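Local atomic coordinates of diaminopimelate decarboxylase (Methanocaldococcus jannaschii, PDB entry 1TWI), a protein that catalyses the pyridoxal phosphate-dependent decarboxylation of meso-diaminopimelate to L-lysine, the final step of lysine biosynthesis by the diaminopimelate pathway. Residues G3-E8 against I40-N45; M122-N127 against K147-T152; P161-N164 against K170-T173. All blocks are in the same frame, centred on the assembly; numbering follows the deposited sequence.

Contact 1 of 3, residues G3-E8 against I40-N45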
# COMPACT_ATOMS: atom_id res chain seq x y z
N GLY A 3 -16.19 -19.06 10.13
CA GLY A 3 -14.93 -19.17 9.41
C GLY A 3 -13.70 -19.26 10.33
O GLY A 3 -12.63 -19.72 9.90
N ASN A 4 -13.84 -18.87 11.60
CA ASN A 4 -12.65 -18.88 12.50
C ASN A 4 -12.80 -20.12 13.36
O ASN A 4 -13.22 -20.09 14.52
CB ASN A 4 -12.64 -17.59 13.29
CG ASN A 4 -12.68 -16.37 12.35
OD1 ASN A 4 -11.67 -16.07 11.62
ND2 ASN A 4 -13.81 -15.67 12.33
N ASP A 5 -12.46 -21.22 12.74
CA ASP A 5 -12.68 -22.52 13.37
C ASP A 5 -11.78 -22.95 14.50
O ASP A 5 -12.09 -23.93 15.22
CB ASP A 5 -12.67 -23.61 12.28
CG ASP A 5 -13.65 -23.30 11.16
OD1 ASP A 5 -14.88 -23.24 11.47
OD2 ASP A 5 -13.18 -23.10 9.99
N THR A 6 -10.66 -22.24 14.67
CA THR A 6 -9.72 -22.68 15.67
C THR A 6 -9.48 -21.71 16.78
O THR A 6 -8.51 -21.88 17.54
CB THR A 6 -8.36 -23.00 15.01
OG1 THR A 6 -7.76 -21.77 14.55
CG2 THR A 6 -8.56 -23.93 13.80
N VAL A 7 -10.35 -20.72 16.91
CA VAL A 7 -10.18 -19.74 17.97
C VAL A 7 -11.29 -19.88 18.97
O VAL A 7 -12.32 -20.45 18.66
CB VAL A 7 -10.17 -18.27 17.45
CG1 VAL A 7 -9.10 -18.13 16.32
CG2 VAL A 7 -11.56 -17.87 16.93
N GLU A 8 -11.07 -19.40 20.19
CA GLU A 8 -12.13 -19.52 21.19
C GLU A 8 -11.89 -18.53 22.32
O GLU A 8 -10.82 -17.92 22.42
CB GLU A 8 -12.16 -20.93 21.79
CG GLU A 8 -10.93 -21.27 22.59
CD GLU A 8 -10.75 -22.79 22.85
OE1 GLU A 8 -11.61 -23.40 23.57
OE2 GLU A 8 -9.75 -23.37 22.36
N ILE A 40 -5.49 -23.19 8.18
CA ILE A 40 -5.10 -23.34 6.77
C ILE A 40 -5.37 -24.78 6.32
O ILE A 40 -5.89 -25.01 5.20
CB ILE A 40 -3.59 -22.98 6.52
CG1 ILE A 40 -3.36 -21.49 6.81
CG2 ILE A 40 -3.20 -23.28 5.04
CD1 ILE A 40 -1.90 -21.03 6.78
N LYS A 41 -5.04 -25.76 7.16
CA LYS A 41 -5.31 -27.16 6.77
C LYS A 41 -6.80 -27.37 6.61
O LYS A 41 -7.24 -28.07 5.68
CB LYS A 41 -4.81 -28.17 7.83
CG LYS A 41 -3.26 -28.14 8.03
CD LYS A 41 -2.89 -29.29 9.03
CE LYS A 41 -1.58 -29.01 9.69
NZ LYS A 41 -0.48 -28.95 8.69
N ILE A 42 -7.58 -26.79 7.50
CA ILE A 42 -9.06 -26.92 7.37
C ILE A 42 -9.57 -26.29 6.06
O ILE A 42 -10.37 -26.90 5.32
CB ILE A 42 -9.78 -26.24 8.55
CG1 ILE A 42 -9.59 -27.12 9.79
CG2 ILE A 42 -11.29 -25.96 8.16
CD1 ILE A 42 -9.92 -26.45 11.12
N ASN A 43 -9.09 -25.08 5.76
CA ASN A 43 -9.57 -24.41 4.54
C ASN A 43 -9.18 -25.21 3.29
O ASN A 43 -9.98 -25.36 2.35
CB ASN A 43 -9.01 -22.96 4.46
CG ASN A 43 -9.57 -22.06 5.56
OD1 ASN A 43 -10.56 -22.41 6.23
ND2 ASN A 43 -8.95 -20.89 5.78
N TYR A 44 -7.95 -25.73 3.27
CA TYR A 44 -7.46 -26.48 2.15
C TYR A 44 -8.26 -27.78 2.02
O TYR A 44 -8.68 -28.17 0.93
CB TYR A 44 -5.98 -26.86 2.34
CG TYR A 44 -5.43 -27.64 1.17
CD1 TYR A 44 -5.29 -27.04 -0.08
CD2 TYR A 44 -5.12 -28.98 1.30
CE1 TYR A 44 -4.83 -27.77 -1.18
CE2 TYR A 44 -4.67 -29.73 0.22
CZ TYR A 44 -4.52 -29.11 -1.02
OH TYR A 44 -4.05 -29.85 -2.09
N ASN A 45 -8.43 -28.48 3.14
CA ASN A 45 -9.17 -29.75 3.12
C ASN A 45 -10.64 -29.53 2.67
O ASN A 45 -11.22 -30.46 2.12
CB ASN A 45 -9.19 -30.39 4.49
CG ASN A 45 -7.81 -30.94 4.90
OD1 ASN A 45 -6.92 -31.17 4.05
ND2 ASN A 45 -7.65 -31.19 6.21
O HOH W 1 -12.45 -20.81 7.26

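Contact 2 of 3, residues M122-N127 against K147-T152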
# COMPACT_ATOMS: atom_id res chain seq x y z
N MET A 122 12.63 -18.06 -16.85
CA MET A 122 12.55 -18.76 -15.58
C MET A 122 11.49 -19.84 -15.57
O MET A 122 11.74 -20.95 -15.07
CB MET A 122 12.29 -17.77 -14.44
CG MET A 122 12.26 -18.39 -13.04
SD MET A 122 12.04 -17.09 -11.67
CE MET A 122 12.74 -15.84 -12.48
N GLY A 123 10.29 -19.52 -16.09
CA GLY A 123 9.23 -20.52 -16.11
C GLY A 123 9.58 -21.70 -17.03
O GLY A 123 9.22 -22.85 -16.75
N ILE A 124 10.26 -21.41 -18.14
CA ILE A 124 10.60 -22.49 -19.07
C ILE A 124 11.64 -23.39 -18.43
O ILE A 124 11.51 -24.62 -18.45
CB ILE A 124 11.07 -21.94 -20.43
CG1 ILE A 124 9.88 -21.23 -21.13
CG2 ILE A 124 11.67 -23.07 -21.24
CD1 ILE A 124 10.23 -20.47 -22.46
N GLU A 125 12.65 -22.79 -17.81
CA GLU A 125 13.70 -23.58 -17.13
C GLU A 125 13.11 -24.42 -15.97
O GLU A 125 13.55 -25.54 -15.69
CB GLU A 125 14.77 -22.64 -16.57
CG GLU A 125 15.73 -21.99 -17.59
CD GLU A 125 16.63 -23.00 -18.33
OE1 GLU A 125 17.00 -24.02 -17.74
OE2 GLU A 125 16.97 -22.75 -19.49
N ALA A 126 12.10 -23.88 -15.28
CA ALA A 126 11.47 -24.61 -14.18
C ALA A 126 10.40 -25.58 -14.69
O ALA A 126 9.82 -26.30 -13.89
CB ALA A 126 10.82 -23.66 -13.20
N ASN A 127 10.12 -25.56 -15.99
CA ASN A 127 9.13 -26.46 -16.64
C ASN A 127 7.76 -26.44 -15.93
O ASN A 127 7.18 -27.50 -15.58
CB ASN A 127 9.72 -27.89 -16.71
CG ASN A 127 8.88 -28.87 -17.56
OD1 ASN A 127 8.31 -28.54 -18.63
ND2 ASN A 127 8.81 -30.10 -17.08
N LYS A 147 11.97 -20.75 -28.33
CA LYS A 147 12.84 -21.04 -29.50
C LYS A 147 14.33 -20.75 -29.11
O LYS A 147 15.21 -21.57 -29.39
CB LYS A 147 12.47 -20.15 -30.67
CG LYS A 147 13.36 -20.35 -31.92
CD LYS A 147 13.03 -19.27 -32.95
CE LYS A 147 13.64 -19.51 -34.37
NZ LYS A 147 13.21 -18.38 -35.30
N GLU A 148 14.59 -19.63 -28.43
CA GLU A 148 15.97 -19.32 -28.05
C GLU A 148 16.59 -20.39 -27.11
O GLU A 148 17.77 -20.75 -27.24
CB GLU A 148 16.04 -17.93 -27.41
CG GLU A 148 15.78 -16.82 -28.41
CD GLU A 148 15.85 -15.45 -27.78
OE1 GLU A 148 15.20 -15.28 -26.70
OE2 GLU A 148 16.54 -14.55 -28.33
N LEU A 149 15.80 -20.90 -26.18
CA LEU A 149 16.32 -21.91 -25.26
C LEU A 149 16.27 -23.34 -25.86
O LEU A 149 16.68 -24.28 -25.21
CB LEU A 149 15.50 -21.88 -23.95
CG LEU A 149 15.44 -20.57 -23.20
CD1 LEU A 149 14.50 -20.73 -21.90
CD2 LEU A 149 16.81 -20.23 -22.75
N GLY A 150 15.73 -23.52 -27.06
CA GLY A 150 15.67 -24.86 -27.62
C GLY A 150 14.68 -25.77 -26.84
O GLY A 150 14.89 -26.98 -26.67
N GLU A 151 13.59 -25.17 -26.37
CA GLU A 151 12.59 -25.88 -25.59
C GLU A 151 11.17 -25.65 -26.13
O GLU A 151 10.99 -24.90 -27.09
CB GLU A 151 12.67 -25.38 -24.15
CG GLU A 151 13.92 -25.81 -23.39
CD GLU A 151 14.03 -27.33 -23.25
OE1 GLU A 151 12.99 -28.00 -23.09
OE2 GLU A 151 15.15 -27.86 -23.29
N THR A 152 10.15 -26.28 -25.52
CA THR A 152 8.77 -26.07 -25.92
C THR A 152 8.00 -25.61 -24.66
O THR A 152 7.96 -26.36 -23.69
CB THR A 152 8.11 -27.37 -26.45
OG1 THR A 152 8.82 -27.80 -27.62
CG2 THR A 152 6.62 -27.10 -26.88

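Contact 3 of 3, residues P161-N164 against K170-T173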
# COMPACT_ATOMS: atom_id res chain seq x y z
N PRO A 161 -14.64 -14.64 -21.18
CA PRO A 161 -15.85 -15.27 -21.74
C PRO A 161 -16.99 -14.30 -21.87
O PRO A 161 -16.99 -13.22 -21.24
CB PRO A 161 -16.13 -16.43 -20.78
CG PRO A 161 -15.63 -15.93 -19.47
CD PRO A 161 -14.43 -15.01 -19.77
N ASN A 162 -17.96 -14.69 -22.69
CA ASN A 162 -19.06 -13.83 -22.98
C ASN A 162 -20.17 -13.92 -21.89
O ASN A 162 -21.27 -14.40 -22.17
CB ASN A 162 -19.58 -14.24 -24.37
CG ASN A 162 -20.44 -13.17 -25.00
OD1 ASN A 162 -21.18 -13.43 -25.95
ND2 ASN A 162 -20.33 -11.94 -24.48
N VAL A 163 -19.84 -13.49 -20.68
CA VAL A 163 -20.76 -13.49 -19.54
C VAL A 163 -22.01 -12.65 -19.84
O VAL A 163 -21.91 -11.57 -20.41
CB VAL A 163 -20.07 -12.89 -18.33
CG1 VAL A 163 -21.07 -12.63 -17.24
CG2 VAL A 163 -18.96 -13.84 -17.86
N ASN A 164 -23.19 -13.14 -19.46
CA ASN A 164 -24.42 -12.39 -19.72
C ASN A 164 -24.40 -11.04 -18.97
O ASN A 164 -24.51 -11.01 -17.75
CB ASN A 164 -25.63 -13.18 -19.22
CG ASN A 164 -26.94 -12.57 -19.68
OD1 ASN A 164 -27.04 -11.34 -19.87
ND2 ASN A 164 -27.97 -13.43 -19.87
N LYS A 170 -21.70 -6.44 -13.37
CA LYS A 170 -20.40 -6.07 -12.80
C LYS A 170 -19.27 -7.00 -13.26
O LYS A 170 -18.13 -6.54 -13.50
CB LYS A 170 -20.42 -6.04 -11.26
CG LYS A 170 -21.19 -4.88 -10.66
CD LYS A 170 -21.13 -4.82 -9.10
CE LYS A 170 -20.02 -3.89 -8.59
NZ LYS A 170 -20.04 -3.65 -7.08
N ILE A 171 -19.57 -8.28 -13.41
CA ILE A 171 -18.55 -9.22 -13.84
C ILE A 171 -18.15 -8.93 -15.27
O ILE A 171 -16.98 -8.89 -15.64
CB ILE A 171 -19.06 -10.66 -13.77
CG1 ILE A 171 -19.38 -11.00 -12.30
CG2 ILE A 171 -18.01 -11.62 -14.37
CD1 ILE A 171 -18.19 -10.89 -11.39
N SER A 172 -19.18 -8.69 -16.07
CA SER A 172 -19.04 -8.40 -17.48
C SER A 172 -18.22 -7.13 -17.72
O SER A 172 -17.33 -7.08 -18.58
CB SER A 172 -20.43 -8.23 -18.09
OG SER A 172 -20.33 -7.77 -19.41
N THR A 173 -18.54 -6.09 -16.97
CA THR A 173 -17.84 -4.82 -17.14
C THR A 173 -16.36 -5.01 -16.82
O THR A 173 -15.48 -4.48 -17.51
CB THR A 173 -18.47 -3.75 -16.25
OG1 THR A 173 -19.74 -3.37 -16.82
CG2 THR A 173 -17.57 -2.52 -16.14
O HOH W 2 -19.65 -9.94 -20.92

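Contact 1 of 3, residues G3-E8 against I40-N45
Asp-5 and Ile-42 are where the N-terminal segment 3-8 comes nearest to the helical segment 40-45: their CA atoms are 8.3 Å apart, with Asp-5 inside a type I beta turn from Asn-4 to Val-7 and Ile-42 on the flank of a helix that runs on at both ends. No direct hydrogen bond joins the two backbones, and the contact is made by side chains and one water. Ile-42 carries the contact on two methyls. Its CD1 touches both partners: it meets CG2 of Thr-6 at 3.9 Å, the two side chains lying alongside and running in opposing directions, and lies 4.1 Å from CB of Asp-5. Its CG2 meets only the carboxylate of Asp-5, at 3.9 Å from OD2. That oxygen is held by a salt bridge to Arg-46, one turn further along the same helix; CB and one carboxylate oxygen of Asp-5 thus lie against the isoleucine, while the charge is paired with Arg-46. Thr-6 splits its two branches. With OG1 set between the backbone N and the carbonyl carbon (chi1 69°), the methyl is turned to the isoleucine and the hydroxyl is hydrogen-bonded to Ser-36. Beside this apolar patch a water lies 2.9 Å from O of Gly-3 and 2.7 Å from OD1 of Asn-43, placed to donate to either, though it has more acceptors around it than protons. The amide of Asn-43 is fixed from its other end, where ND2 bonds to Thr-298 and to the carbonyl of Leu-295. The contact lays the turn leading into strand 7-10, the edge of a small three-stranded antiparallel sheet, against helix 37-58, whose inner side packs through Ile-40 on helix 74-82.

Contact 2 of 3, residues M122-N127 against K147-T152
Ile-124 and Leu-149 form the apolar centre of this contact, CG2 of the isoleucine lying 3.7 Å from CD1 of the leucine. The same leucine methyl is also 3.9 Å from CB of Ile-124, so it rests against the branch point and not merely the end of the chain. Roughly at right angles to that direction, the isoleucine methyl meets the aliphatic part of Glu-151, whose CB is 3.8 Å from CG2 of Ile-124. Because CG2 stands anti to the backbone N of Ile-124, with CG1 beside that nitrogen (chi1 -67°), this one methyl reaches both partners. Glu-125 completes the shell: its chain, bent at chi2, brings OE2 up to both methyls of Leu-149, 4.0 Å from CD1, a contact of an oxygen with a methyl and not a polar bond. The two carboxylates stay apart, with OE2 of Glu-125 and OE2 of Glu-151 separated by 6.6 Å.

The segments hold the last turns of helices 117-125 and 136-149 and the residues that follow; the two helices are neighbours on the outside of the alpha/beta barrel that forms the cofactor-binding domain. Each ends in a Schellman motif, with positive phi at Asn-127 and at Gly-150. The second reversal sends the chain back past Ile-124 at Glu-151 and into strand 153-160, where Ala-153 also touches the isoleucine. Further out, Glu-148 makes a salt bridge to Lys-117 at the start of the first helix. Ser-105 and Lys-106 hydrogen-bond to the carbonyls of Ala-126 and Asn-127, respectively, while Met-122 packs on Tyr-420 of the second subunit.

Contact 3 of 3, residues P161-N164 against K170-T173
Val-163 and Ser-172 bring the loop segment 161-164 and the helical segment 170-173 closest together, their CA atoms 5.8 Å apart. Just before this point the chain bends in an inverse gamma turn centred on Asn-162, with a weak bond of 2.9 Å from N of Val-163 to O of Pro-161. Between the segments the backbone of Val-163 is joined to the helix by a water. The water donates to O of Val-163 at 2.8 Å and is hydrogen-bonded to OG of Ser-172 at 2.7 Å, whereas that carbonyl and hydroxyl, 4.2 Å apart from O to OG, do not bond directly. With chi1 of Ser-172 at 172°, OG is trans to the backbone N, which directs the hydroxyl off the helix to the water. Beside this polar bridge, CG2 of Val-163 meets CG2 of Ile-171 at 4.2 Å, a light apolar touch. Val-163 also packs on Leu-175 of the same helix, and Ile-171 on Pro-220 of helix 219-237. From that helix Glu-223 accepts a bond from N of Asn-164, and Lys-227 donates one to O of Asn-162. The arrangement is a loop after a barrel strand, 153-160, folded back on the helix that follows it, on the cofactor side of the TIM-like barrel; the side chain of Ile-171 is about 11 Å from the bound pyridoxal phosphate.

In the fold
Contact 3 is the buried one of the three, contact 2 is partly buried, and contact 1 lies at the surface. Contacts 2 and 3 both belong to the cofactor-binding barrel and flank strand 153-160 in sequence: residues 147-152 lead into it and residues 161-164 leave it, though the contact centres are 34 Å apart. Contact 1, on the opposite side of the chain's centre from contact 2, instead joins the N-terminal turn to a long helix. Chemistry does not simply follow burial. Contacts 1 and 3 pair apolar packing with a water bridge to a backbone carbonyl, whereas contact 2 joins its helix ends by apolar packing fringed with acidic side chains.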